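PDB 6G1D: hydrogen peroxide-inducible genes activator from Corynebacterium glutamicum, which probably senses hydrogen peroxide as a LysR-type transcription factor, linking a DNA-binding helix-turn-helix domain to a regulatory domain that responds to the oxidant. Local coordinates for residues Y170-I175 with P254-P259; I175-S180 with L267-F272; E196-L201 with L248-V253; I258-T263 with V311-S316. The protein carries 1 engineered substitution. One frame throughout, in Å; residues are numbered along the deposited sequence.

Interaction 1. Residues Y170-I175 with P254-P259; sequences YDEDFI and PISAIP
Glu172 OE2 is gripped twice by Ser256: the hydroxyl OG donates to it at 2.6 Å, on the syn side of the carboxylate, and the backbone N of Ser256 reaches it at 2.9 Å, nearly along its C-O axis. The glutamate gets there because its CG lies anti to the backbone N (chi1 176°) and the chain beyond stays extended, long enough to span from strand to turn; a serine suits the other end, since its short side chain brings OG beside its own N-H. The other oxygen, OE1, forms a salt bridge with Arg280 on strand 267-287, so both oxygens of this buried carboxylate are answered. Pro254 CB packs against the carboxylate, 3.3 Å from OE2. In the LysR regulatory domain, of the periplasmic-binding-protein type, strand 251-254 is an outer strand of the mixed sheet within this chain, and here it leaves strand 164-179 through a 3-10 turn into helix 258-261. The last pairing, Phe174 with Pro254, is an antiparallel non-hydrogen-bonded pair, where the proline's lack of an N-H costs no bond to this strand; the next residue does donate, Ile255 N to Asp173 O at 3.0 Å. Pro254 CA sits at the edge of the Phe174 ring, near its plane. Further along, Ile175 and Ile258 cross at about a right angle, their CD1 methyls 3.9 Å apart, while Ile255 CG2 lies 3.4 Å from Asp173 O.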
loop_
_atom_site.group_PDB
_atom_site.type_symbol
_atom_site.label_atom_id
_atom_site.label_comp_id
_atom_site.label_asym_id
_atom_site.label_seq_id
_atom_site.Cartn_x
_atom_site.Cartn_y
_atom_site.Cartn_z
ATOM N N TYR B 170 12.165 -24.464 20.253
ATOM C CA TYR B 170 13.020 -25.477 19.628
ATOM C C TYR B 170 13.968 -24.849 18.599
ATOM O O TYR B 170 13.732 -23.729 18.144
ATOM C CB TYR B 170 12.151 -26.536 18.946
ATOM C CG TYR B 170 11.097 -25.960 18.022
ATOM C CD1 TYR B 170 11.378 -25.626 16.708
ATOM C CD2 TYR B 170 9.798 -25.743 18.473
ATOM C CE1 TYR B 170 10.421 -25.103 15.877
ATOM C CE2 TYR B 170 8.831 -25.204 17.636
ATOM C CZ TYR B 170 9.143 -24.899 16.342
ATOM O OH TYR B 170 8.168 -24.383 15.548
ATOM N N ASP B 171 15.012 -25.594 18.253
ATOM C CA ASP B 171 15.844 -25.334 17.078
ATOM C C ASP B 171 15.358 -26.190 15.896
ATOM O O ASP B 171 15.219 -27.413 16.021
ATOM C CB ASP B 171 17.299 -25.675 17.388
ATOM C CG ASP B 171 17.921 -24.711 18.333
ATOM O OD1 ASP B 171 17.600 -23.515 18.270
ATOM O OD2 ASP B 171 18.776 -25.122 19.146
ATOM N N GLU B 172 15.058 -25.536 14.788
ATOM C CA GLU B 172 14.539 -26.218 13.606
ATOM C C GLU B 172 15.610 -26.190 12.537
ATOM O O GLU B 172 16.042 -25.095 12.119
ATOM C CB GLU B 172 13.304 -25.516 13.081
ATOM C CG GLU B 172 12.751 -26.093 11.799
ATOM C CD GLU B 172 11.400 -25.530 11.426
ATOM O OE1 GLU B 172 11.072 -24.396 11.880
ATOM O OE2 GLU B 172 10.672 -26.229 10.660
ATOM N N ASP B 173 16.007 -27.366 12.066
ATOM C CA ASP B 173 17.037 -27.452 11.034
ATOM C C ASP B 173 16.525 -26.934 9.700
ATOM O O ASP B 173 15.332 -26.978 9.438
ATOM C CB ASP B 173 17.535 -28.895 10.885
ATOM C CG ASP B 173 18.422 -29.337 12.048
ATOM O OD1 ASP B 173 19.253 -28.523 12.565
ATOM O OD2 ASP B 173 18.311 -30.517 12.441
ATOM N N PHE B 174 17.436 -26.419 8.881
ATOM C CA PHE B 174 17.162 -26.227 7.462
ATOM C C PHE B 174 17.546 -27.490 6.657
ATOM O O PHE B 174 18.241 -28.367 7.140
ATOM C CB PHE B 174 17.952 -25.059 6.895
ATOM C CG PHE B 174 17.708 -23.760 7.608
ATOM C CD1 PHE B 174 16.424 -23.302 7.797
ATOM C CD2 PHE B 174 18.770 -22.991 8.066
ATOM C CE1 PHE B 174 16.189 -22.110 8.459
ATOM C CE2 PHE B 174 18.552 -21.806 8.710
ATOM C CZ PHE B 174 17.258 -21.365 8.908
ATOM N N ILE B 175 17.050 -27.531 5.439
ATOM C CA ILE B 175 17.405 -28.511 4.446
ATOM C C ILE B 175 17.568 -27.755 3.121
ATOM O O ILE B 175 16.890 -26.765 2.888
ATOM C CB ILE B 175 16.327 -29.595 4.314
ATOM C CG1 ILE B 175 16.815 -30.767 3.434
ATOM C CG2 ILE B 175 14.997 -29.038 3.769
ATOM C CD1 ILE B 175 16.044 -32.059 3.658
ATOM N N PRO B 254 12.926 -24.587 6.110
ATOM C CA PRO B 254 12.871 -25.274 7.408
ATOM C C PRO B 254 12.321 -26.669 7.245
ATOM O O PRO B 254 11.457 -26.872 6.395
ATOM C CB PRO B 254 11.889 -24.425 8.220
ATOM C CG PRO B 254 11.682 -23.184 7.423
ATOM C CD PRO B 254 11.938 -23.497 6.012
ATOM N N ILE B 255 12.800 -27.625 8.036
ATOM C CA ILE B 255 12.361 -29.005 7.869
ATOM C C ILE B 255 10.855 -29.251 8.032
ATOM O O ILE B 255 10.312 -30.143 7.389
ATOM C CB ILE B 255 13.142 -30.004 8.720
ATOM C CG1 ILE B 255 13.063 -29.707 10.223
ATOM C CG2 ILE B 255 14.593 -30.103 8.212
ATOM C CD1 ILE B 255 13.493 -30.926 11.022
ATOM N N SER B 256 10.172 -28.441 8.830
ATOM C CA SER B 256 8.704 -28.566 8.956
ATOM C C SER B 256 7.999 -28.305 7.649
ATOM O O SER B 256 6.900 -28.787 7.459
ATOM C CB SER B 256 8.126 -27.652 10.052
ATOM O OG SER B 256 8.293 -26.280 9.709
ATOM N N ALA B 257 8.613 -27.549 6.733
ATOM C CA ALA B 257 8.031 -27.334 5.414
ATOM C C ALA B 257 8.045 -28.569 4.472
ATOM O O ALA B 257 7.308 -28.596 3.471
ATOM C CB ALA B 257 8.689 -26.161 4.706
ATOM N N ILE B 258 8.889 -29.543 4.756
ATOM C CA ILE B 258 9.141 -30.653 3.813
ATOM C C ILE B 258 7.884 -31.291 3.245
ATOM O O ILE B 258 7.727 -31.344 2.030
ATOM C CB ILE B 258 10.144 -31.655 4.410
ATOM C CG1 ILE B 258 11.554 -31.041 4.389
ATOM C CG2 ILE B 258 10.169 -32.977 3.642
ATOM C CD1 ILE B 258 12.552 -31.753 5.263
ATOM N N PRO B 259 6.944 -31.735 4.105
ATOM C CA PRO B 259 5.815 -32.462 3.512
ATOM C C PRO B 259 4.912 -31.594 2.674
ATOM O O PRO B 259 4.149 -32.111 1.883
ATOM C CB PRO B 259 5.030 -32.988 4.725
ATOM C CG PRO B 259 5.936 -32.854 5.883
ATOM C CD PRO B 259 6.917 -31.752 5.578
#

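Interaction 2. Residues I175-S180 with L267-F272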
loop_
_atom_site.group_PDB
_atom_site.type_symbol
_atom_site.label_atom_id
_atom_site.label_comp_id
_atom_site.label_asym_id
_atom_site.label_seq_id
_atom_site.Cartn_x
_atom_site.Cartn_y
_atom_site.Cartn_z
ATOM N N ILE B 175 17.050 -27.531 5.439
ATOM C CA ILE B 175 17.405 -28.511 4.446
ATOM C C ILE B 175 17.568 -27.755 3.121
ATOM O O ILE B 175 16.890 -26.765 2.888
ATOM C CB ILE B 175 16.327 -29.595 4.314
ATOM C CG1 ILE B 175 16.815 -30.767 3.434
ATOM C CG2 ILE B 175 14.997 -29.038 3.769
ATOM C CD1 ILE B 175 16.044 -32.059 3.658
ATOM N N VAL B 176 18.492 -28.221 2.296
ATOM C CA VAL B 176 18.753 -27.654 0.968
ATOM C C VAL B 176 17.814 -28.297 -0.032
ATOM O O VAL B 176 17.667 -29.508 -0.056
ATOM C CB VAL B 176 20.209 -27.885 0.545
ATOM C CG1 VAL B 176 20.486 -27.255 -0.816
ATOM C CG2 VAL B 176 21.177 -27.345 1.592
ATOM N N VAL B 177 17.185 -27.498 -0.863
ATOM C CA VAL B 177 16.246 -27.974 -1.853
ATOM C C VAL B 177 16.739 -27.532 -3.228
ATOM O O VAL B 177 17.030 -26.358 -3.449
ATOM C CB VAL B 177 14.822 -27.406 -1.613
ATOM C CG1 VAL B 177 13.835 -27.952 -2.646
ATOM C CG2 VAL B 177 14.379 -27.755 -0.201
ATOM N N THR B 178 16.809 -28.477 -4.157
ATOM C CA THR B 178 17.352 -28.244 -5.501
ATOM C C THR B 178 16.448 -28.891 -6.524
ATOM O O THR B 178 15.572 -29.690 -6.171
ATOM C CB THR B 178 18.730 -28.894 -5.643
ATOM O OG1 THR B 178 18.628 -30.337 -5.614
ATOM C CG2 THR B 178 19.658 -28.437 -4.505
ATOM N N ALA B 179 16.669 -28.574 -7.802
ATOM C CA ALA B 179 16.056 -29.333 -8.865
ATOM C C ALA B 179 16.559 -30.779 -8.792
ATOM O O ALA B 179 17.670 -31.067 -8.328
ATOM C CB ALA B 179 16.381 -28.736 -10.230
ATOM N N SER B 180 15.717 -31.690 -9.229
ATOM C CA SER B 180 16.065 -33.123 -9.333
ATOM C C SER B 180 17.410 -33.429 -9.992
ATOM O O SER B 180 18.132 -34.312 -9.543
ATOM C CB SER B 180 14.994 -33.829 -10.147
ATOM O OG SER B 180 13.848 -33.894 -9.350
ATOM N N LEU B 267 11.788 -31.904 -7.532
ATOM C CA LEU B 267 12.649 -31.419 -6.462
ATOM C C LEU B 267 13.489 -32.526 -5.889
ATOM O O LEU B 267 13.069 -33.660 -5.886
ATOM C CB LEU B 267 11.821 -30.806 -5.347
ATOM C CG LEU B 267 11.046 -29.544 -5.703
ATOM C CD1 LEU B 267 10.303 -29.036 -4.489
ATOM C CD2 LEU B 267 11.974 -28.456 -6.179
ATOM N N ALA B 268 14.676 -32.189 -5.394
ATOM C CA ALA B 268 15.455 -33.079 -4.553
ATOM C C ALA B 268 15.979 -32.285 -3.383
ATOM O O ALA B 268 15.859 -31.059 -3.374
ATOM C CB ALA B 268 16.589 -33.699 -5.326
ATOM N N THR B 269 16.537 -32.964 -2.392
ATOM C CA THR B 269 17.045 -32.328 -1.192
ATOM C C THR B 269 18.454 -32.774 -0.889
ATOM O O THR B 269 18.900 -33.806 -1.361
ATOM C CB THR B 269 16.170 -32.684 0.049
ATOM O OG1 THR B 269 16.106 -34.104 0.206
ATOM C CG2 THR B 269 14.759 -32.098 -0.080
ATOM N N ALA B 270 19.114 -32.017 -0.031
ATOM C CA ALA B 270 20.451 -32.309 0.441
ATOM C C ALA B 270 20.645 -31.727 1.823
ATOM O O ALA B 270 19.939 -30.798 2.212
ATOM C CB ALA B 270 21.459 -31.668 -0.484
ATOM N N ASN B 271 21.645 -32.228 2.543
ATOM C CA ASN B 271 21.965 -31.680 3.855
ATOM C C ASN B 271 23.437 -31.433 4.042
ATOM O O ASN B 271 24.276 -32.084 3.422
ATOM C CB ASN B 271 21.487 -32.626 4.967
ATOM C CG ASN B 271 19.986 -32.576 5.159
ATOM O OD1 ASN B 271 19.460 -31.560 5.625
ATOM N ND2 ASN B 271 19.290 -33.645 4.774
ATOM N N PHE B 272 23.733 -30.514 4.950
ATOM C CA PHE B 272 25.073 -30.297 5.423
ATOM C C PHE B 272 25.455 -31.437 6.345
ATOM O O PHE B 272 24.578 -32.103 6.900
ATOM C CB PHE B 272 25.174 -28.966 6.150
ATOM C CG PHE B 272 24.818 -27.793 5.294
ATOM C CD1 PHE B 272 25.696 -27.362 4.312
ATOM C CD2 PHE B 272 23.640 -27.118 5.491
ATOM C CE1 PHE B 272 25.359 -26.292 3.497
ATOM C CE2 PHE B 272 23.288 -26.055 4.689
ATOM C CZ PHE B 272 24.148 -25.637 3.689
#
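Val176 and Ala270 pair through both backbone bonds of an antiparallel hydrogen-bonded pair: Val176 N gives to Ala270 O at 3.0 Å and Ala270 N to Val176 O at 2.9 Å. Two residues on, Thr178 and Ala268 repeat the pattern, and their bonds are the straighter ones, with N-H...O angles of 176° for Thr178 N to Ala268 O and 173° for Ala268 N to Thr178 O. Every backbone N and O of these four residues that faces across the pair is therefore matched. Between the rungs lies the non-hydrogen-bonded pair Val177 and Thr269, where the CA of Thr269 comes 3.1 Å from Val176 O, a CA-H...O contact that gives this carbonyl a second, weaker neighbour. The hydroxyl of Thr178 stays on its own strand: OG1 stands between the backbone N and the carbonyl carbon (chi1 68°) and bonds Ala179 O, from above the carbonyl plane. Alanines at 268 and 270 leave room for these larger neighbours, Ala270 CB meeting Val176 CB. At the far end the side chain of Asn271 crosses that of Ile175 at a slant, with Asn271 OD1 3.5 Å from Ile175 CG1, a van der Waals approach with no hydrogen bond in it; its ND2 instead bonds Gln188. Val176 CG2 rests 4.0 Å from Phe272 CE2, the two side chains crossing at about a right angle. Strand 164-179 thus lies between two partners in the mixed sheet, its other edge pairing with strand 251-254, while Val177 and Leu267, touching each other, pack against helix 237-245, on Met241.

Interaction 3. Residues E196-L201 with L248-V253; sequences EDLDLL and LGSTLV
Leu201 reaches across to the turn at Leu248-Gly249. Its CB lies 3.9 Å from Ser250 O; CG comes next to Gly249 CA; Leu201 CD1 comes closest, 3.5 Å from Gly249 CA and near Gly249 N, while CD2 ends near Leu248 O. CG anti to the carbonyl carbon (chi1 -57°) points the branch at Gly249. Glycine suits this place on two counts: its backbone angles would press a CB against the preceding carbonyl, and a CB would also run into Leu201 CG and Asp199 O.

The backbones then bridge at Leu200 and Ser250, in a single beta bridge that fastens the loop 196-201 to the start of strand 251-254, an outer strand of the regulatory domain's sheet within this chain. Ser250 N gives to Asp199 O at 2.9 Å, and Leu201 N to Ser250 O at 2.8 Å. Thr251 adds a side-chain link: OG1, anti to its backbone N (chi1 -159°), donates to Leu201 O at 2.7 Å. On the flank, a water joins Ser250 OG to Asp199 N, and Leu198 CD2 packs 3.8 Å from Ser250 OG. Leu200 CD2 meets Leu252 CD1 at 4.0 Å, with helix 208-219 covering Leu200 through Ile213 and Cys217. Leu198, Leu200 and Leu201 thus add apolar contacts along the bridge: directional hydrogen bonds set the alignment of the loop, and the leucine side chains add non-directional packing.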
loop_
_atom_site.group_PDB
_atom_site.type_symbol
_atom_site.label_atom_id
_atom_site.label_comp_id
_atom_site.label_asym_id
_atom_site.label_seq_id
_atom_site.Cartn_x
_atom_site.Cartn_y
_atom_site.Cartn_z
ATOM N N GLU B 196 28.332 -21.523 -1.985
ATOM C CA GLU B 196 28.944 -20.754 -3.047
ATOM C C GLU B 196 28.511 -21.270 -4.407
ATOM O O GLU B 196 28.396 -20.522 -5.350
ATOM C CB GLU B 196 30.455 -20.830 -2.933
ATOM C CG GLU B 196 31.164 -19.541 -3.291
ATOM C CD GLU B 196 30.936 -19.122 -4.723
ATOM O OE1 GLU B 196 30.803 -17.911 -4.986
ATOM O OE2 GLU B 196 30.884 -20.009 -5.590
ATOM N N ASP B 197 28.330 -22.573 -4.499
ATOM C CA ASP B 197 27.963 -23.234 -5.731
ATOM C C ASP B 197 26.474 -23.223 -6.042
ATOM O O ASP B 197 26.074 -23.827 -7.044
ATOM C CB ASP B 197 28.443 -24.693 -5.684
ATOM C CG ASP B 197 29.941 -24.817 -5.482
ATOM O OD1 ASP B 197 30.708 -23.933 -5.943
ATOM O OD2 ASP B 197 30.323 -25.838 -4.867
ATOM N N LEU B 198 25.658 -22.595 -5.197
ATOM C CA LEU B 198 24.218 -22.507 -5.437
ATOM C C LEU B 198 23.866 -21.119 -5.901
ATOM O O LEU B 198 24.456 -20.135 -5.439
ATOM C CB LEU B 198 23.433 -22.816 -4.145
ATOM C CG LEU B 198 23.726 -24.204 -3.571
ATOM C CD1 LEU B 198 22.986 -24.446 -2.280
ATOM C CD2 LEU B 198 23.349 -25.268 -4.571
ATOM N N ASP B 199 22.908 -21.031 -6.823
ATOM C CA ASP B 199 22.225 -19.768 -7.089
ATOM C C ASP B 199 21.032 -19.760 -6.156
ATOM O O ASP B 199 20.015 -20.371 -6.477
ATOM C CB ASP B 199 21.782 -19.666 -8.559
ATOM C CG ASP B 199 22.965 -19.553 -9.512
ATOM O OD1 ASP B 199 22.928 -20.228 -10.556
ATOM O OD2 ASP B 199 23.948 -18.822 -9.205
ATOM N N LEU B 200 21.170 -19.084 -5.024
ATOM C CA LEU B 200 20.120 -19.081 -4.011
ATOM C C LEU B 200 18.951 -18.217 -4.424
ATOM O O LEU B 200 19.147 -17.071 -4.822
ATOM C CB LEU B 200 20.666 -18.616 -2.656
ATOM C CG LEU B 200 21.698 -19.530 -2.033
ATOM C CD1 LEU B 200 22.289 -18.811 -0.809
ATOM C CD2 LEU B 200 21.062 -20.884 -1.676
ATOM N N LEU B 201 17.743 -18.776 -4.347
ATOM C CA LEU B 201 16.494 -18.016 -4.496
ATOM C C LEU B 201 15.945 -17.878 -3.109
ATOM O O LEU B 201 15.652 -18.876 -2.442
ATOM C CB LEU B 201 15.489 -18.750 -5.375
ATOM C CG LEU B 201 15.989 -19.100 -6.756
ATOM C CD1 LEU B 201 15.134 -20.144 -7.448
ATOM C CD2 LEU B 201 16.021 -17.860 -7.610
ATOM N N LEU B 248 15.740 -22.485 -12.008
ATOM C CA LEU B 248 16.178 -21.105 -11.831
ATOM C C LEU B 248 17.076 -20.906 -10.613
ATOM O O LEU B 248 17.610 -19.834 -10.441
ATOM C CB LEU B 248 14.980 -20.153 -11.777
ATOM C CG LEU B 248 14.254 -19.973 -13.107
ATOM C CD1 LEU B 248 13.617 -21.172 -13.762
ATOM C CD2 LEU B 248 13.210 -18.888 -12.931
ATOM N N GLY B 249 17.248 -21.931 -9.790
ATOM C CA GLY B 249 18.031 -21.801 -8.566
ATOM C C GLY B 249 17.721 -22.872 -7.533
ATOM O O GLY B 249 16.973 -23.818 -7.795
ATOM N N SER B 250 18.340 -22.736 -6.377
ATOM C CA SER B 250 18.162 -23.631 -5.255
ATOM C C SER B 250 17.752 -22.809 -4.055
ATOM O O SER B 250 17.865 -21.563 -4.078
ATOM C CB SER B 250 19.490 -24.330 -4.965
ATOM O OG SER B 250 19.907 -25.111 -6.076
ATOM N N THR B 251 17.317 -23.467 -2.977
ATOM C CA THR B 251 17.004 -22.737 -1.742
ATOM C C THR B 251 17.210 -23.583 -0.499
ATOM O O THR B 251 17.630 -24.737 -0.580
ATOM C CB THR B 251 15.590 -22.103 -1.821
ATOM O OG1 THR B 251 15.463 -21.017 -0.879
ATOM C CG2 THR B 251 14.511 -23.144 -1.569
ATOM N N LEU B 252 16.992 -22.955 0.650
ATOM C CA LEU B 252 16.926 -23.667 1.933
ATOM C C LEU B 252 15.539 -23.435 2.550
ATOM O O LEU B 252 15.020 -22.338 2.480
ATOM C CB LEU B 252 18.004 -23.240 2.900
ATOM C CG LEU B 252 19.429 -23.752 2.675
ATOM C CD1 LEU B 252 20.068 -23.172 1.409
ATOM C CD2 LEU B 252 20.310 -23.489 3.869
ATOM N N VAL B 253 14.950 -24.488 3.096
ATOM C CA VAL B 253 13.679 -24.375 3.796
ATOM C C VAL B 253 13.786 -25.023 5.184
ATOM O O VAL B 253 14.631 -25.884 5.433
ATOM C CB VAL B 253 12.497 -24.958 3.012
ATOM C CG1 VAL B 253 12.389 -24.278 1.658
ATOM C CG2 VAL B 253 12.585 -26.476 2.890
HETATM O O HOH W 1 21.576 -23.648 -7.840
#

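Interaction 4. Residues I258-T263 with V311-S316; sequences IPWECT and VALAAS
The indole of Trp260 is the flat group here; beside it the puckered ring of Pro259 also meets Leu313 of helix 293-316. The indole is approached obliquely by a single methyl: Leu313 CD2 stands 4.0 Å from Trp260 NE1 and 4.2 Å from Trp260 CZ2. This leucine and the tryptophan side chain cross at about a right angle. The indole also meets the Tyr113 ring, their planes about 30° apart, and packs on Gln242 of the second subunit, placing it where two copies of the protein come together; a bound ethanediol, probably from the crystallisation liquor, lies about 3 Å away. Pro259 CG is 3.6 Å from Leu313 CG and 3.7 Å from Ala314 N, with CB near Leu313 CD2 and CD turned to Ala314, so CB and CG meet the leucine and CD the alanine.

Leu313 reaches the two rings because its CG stands anti to the backbone N (chi1 -169°), swinging the branch out from the helix toward them. Its neighbour Ala314 is small enough to let the helices approach: Ala314 CB lies 4.2 Å from Ile258 CB, and Ala314 CA is 5.5 Å from Pro259 CA, the nearest CA pair. Helix 258-261, the short helix after strand 251-254, is thus laid against the last turns of helix 293-316. On that helix Ser316 OG bonds back to Leu313 O at 2.6 Å, keeping this hydroxyl occupied within its own turn. The segments exchange no hydrogen bond or salt bridge; they meet through van der Waals contact, and the fit rests on the shapes of Ile258, Pro259 and Trp260 against Leu313 and Ala314.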
loop_
_atom_site.group_PDB
_atom_site.type_symbol
_atom_site.label_atom_id
_atom_site.label_comp_id
_atom_site.label_asym_id
_atom_site.label_seq_id
_atom_site.Cartn_x
_atom_site.Cartn_y
_atom_site.Cartn_z
ATOM N N ILE B 258 8.889 -29.543 4.756
ATOM C CA ILE B 258 9.141 -30.653 3.813
ATOM C C ILE B 258 7.884 -31.291 3.245
ATOM O O ILE B 258 7.727 -31.344 2.030
ATOM C CB ILE B 258 10.144 -31.655 4.410
ATOM C CG1 ILE B 258 11.554 -31.041 4.389
ATOM C CG2 ILE B 258 10.169 -32.977 3.642
ATOM C CD1 ILE B 258 12.552 -31.753 5.263
ATOM N N PRO B 259 6.944 -31.735 4.105
ATOM C CA PRO B 259 5.815 -32.462 3.512
ATOM C C PRO B 259 4.912 -31.594 2.674
ATOM O O PRO B 259 4.149 -32.111 1.883
ATOM C CB PRO B 259 5.030 -32.988 4.725
ATOM C CG PRO B 259 5.936 -32.854 5.883
ATOM C CD PRO B 259 6.917 -31.752 5.578
ATOM N N TRP B 260 4.959 -30.284 2.885
ATOM C CA TRP B 260 4.022 -29.353 2.247
ATOM C C TRP B 260 4.561 -28.704 0.994
ATOM O O TRP B 260 3.795 -28.270 0.177
ATOM C CB TRP B 260 3.626 -28.267 3.267
ATOM C CG TRP B 260 2.991 -28.867 4.465
ATOM C CD1 TRP B 260 3.582 -29.136 5.637
ATOM C CD2 TRP B 260 1.659 -29.377 4.552
ATOM N NE1 TRP B 260 2.682 -29.745 6.508
ATOM C CE2 TRP B 260 1.481 -29.853 5.864
ATOM C CE3 TRP B 260 0.584 -29.407 3.669
ATOM C CZ2 TRP B 260 0.298 -30.453 6.285
ATOM C CZ3 TRP B 260 -0.620 -29.976 4.106
ATOM C CH2 TRP B 260 -0.741 -30.509 5.401
ATOM N N GLU B 261 5.886 -28.614 0.898
ATOM C CA GLU B 261 6.551 -27.878 -0.169
ATOM C C GLU B 261 7.501 -28.719 -1.025
ATOM O O GLU B 261 7.677 -28.398 -2.196
ATOM C CB GLU B 261 7.366 -26.708 0.439
ATOM C CG GLU B 261 6.625 -25.742 1.359
ATOM C CD GLU B 261 5.506 -24.905 0.710
ATOM O OE1 GLU B 261 5.323 -24.997 -0.521
ATOM O OE2 GLU B 261 4.794 -24.135 1.453
ATOM N N CYS B 262 8.120 -29.752 -0.446
ATOM C CA CYS B 262 9.278 -30.428 -1.056
ATOM C C CYS B 262 9.030 -31.797 -1.637
ATOM O O CYS B 262 9.988 -32.445 -2.022
ATOM C CB CYS B 262 10.398 -30.595 -0.041
ATOM S SG CYS B 262 10.884 -29.063 0.682
ATOM N N THR B 263 7.770 -32.227 -1.697
ATOM C CA THR B 263 7.410 -33.528 -2.266
ATOM C C THR B 263 6.874 -33.416 -3.681
ATOM O O THR B 263 6.671 -34.443 -4.329
ATOM C CB THR B 263 6.354 -34.246 -1.413
ATOM O OG1 THR B 263 5.152 -33.475 -1.390
ATOM C CG2 THR B 263 6.882 -34.433 0.012
ATOM N N VAL B 311 7.874 -32.660 12.546
ATOM C CA VAL B 311 9.142 -33.286 12.244
ATOM C C VAL B 311 8.900 -34.774 11.907
ATOM O O VAL B 311 9.511 -35.286 10.968
ATOM C CB VAL B 311 10.158 -33.104 13.380
ATOM C CG1 VAL B 311 11.367 -34.035 13.237
ATOM C CG2 VAL B 311 10.623 -31.642 13.457
ATOM N N ALA B 312 7.988 -35.441 12.638
ATOM C CA ALA B 312 7.666 -36.814 12.312
ATOM C C ALA B 312 7.002 -36.893 10.944
ATOM O O ALA B 312 7.290 -37.806 10.200
ATOM C CB ALA B 312 6.781 -37.434 13.377
ATOM N N LEU B 313 6.133 -35.914 10.596
ATOM C CA LEU B 313 5.537 -35.884 9.273
ATOM C C LEU B 313 6.637 -35.739 8.194
ATOM O O LEU B 313 6.602 -36.425 7.176
ATOM C CB LEU B 313 4.511 -34.790 9.121
ATOM C CG LEU B 313 3.630 -34.812 7.858
ATOM C CD1 LEU B 313 2.702 -36.033 7.882
ATOM C CD2 LEU B 313 2.780 -33.544 7.752
ATOM N N ALA B 314 7.617 -34.886 8.449
ATOM C CA ALA B 314 8.765 -34.757 7.552
ATOM C C ALA B 314 9.541 -36.072 7.387
ATOM O O ALA B 314 9.848 -36.455 6.257
ATOM C CB ALA B 314 9.714 -33.655 8.025
ATOM N N ALA B 315 9.825 -36.760 8.488
ATOM C CA ALA B 315 10.495 -38.053 8.428
ATOM C C ALA B 315 9.669 -39.099 7.693
ATOM O O ALA B 315 10.238 -39.947 7.029
ATOM C CB ALA B 315 10.840 -38.530 9.836
ATOM N N SER B 316 8.336 -39.031 7.783
ATOM C CA SER B 316 7.454 -39.980 7.106
ATOM C C SER B 316 7.514 -39.902 5.580
ATOM O O SER B 316 7.088 -40.820 4.906
ATOM C CB SER B 316 6.003 -39.803 7.581
ATOM O OG SER B 316 5.350 -38.741 6.876
#

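How the interactions relate
The four contacts build one corner of the regulatory domain. Interactions 1 and 2 share Ile175 on strand 164-179, with centres about 13 Å apart, and interaction 3 is joined to both through that strand: Val177 N lies 2.8 Å from Thr251 O, and Ile175 N lies 2.9 Å from Val253 O, both probable hydrogen bonds. Interactions 1 and 4, with centres about 9 Å apart, share Ile258 and Pro259, so the turn leaving strand 251-254 becomes the helix that meets residues 311-316. Interaction 2 reaches interaction 4 through Leu267 CD1, 3.5 Å from Glu261 O, and Cys262 SG touches both Val177 and Val253. Interactions 3 and 4 are the farthest apart, about 20 Å between centres.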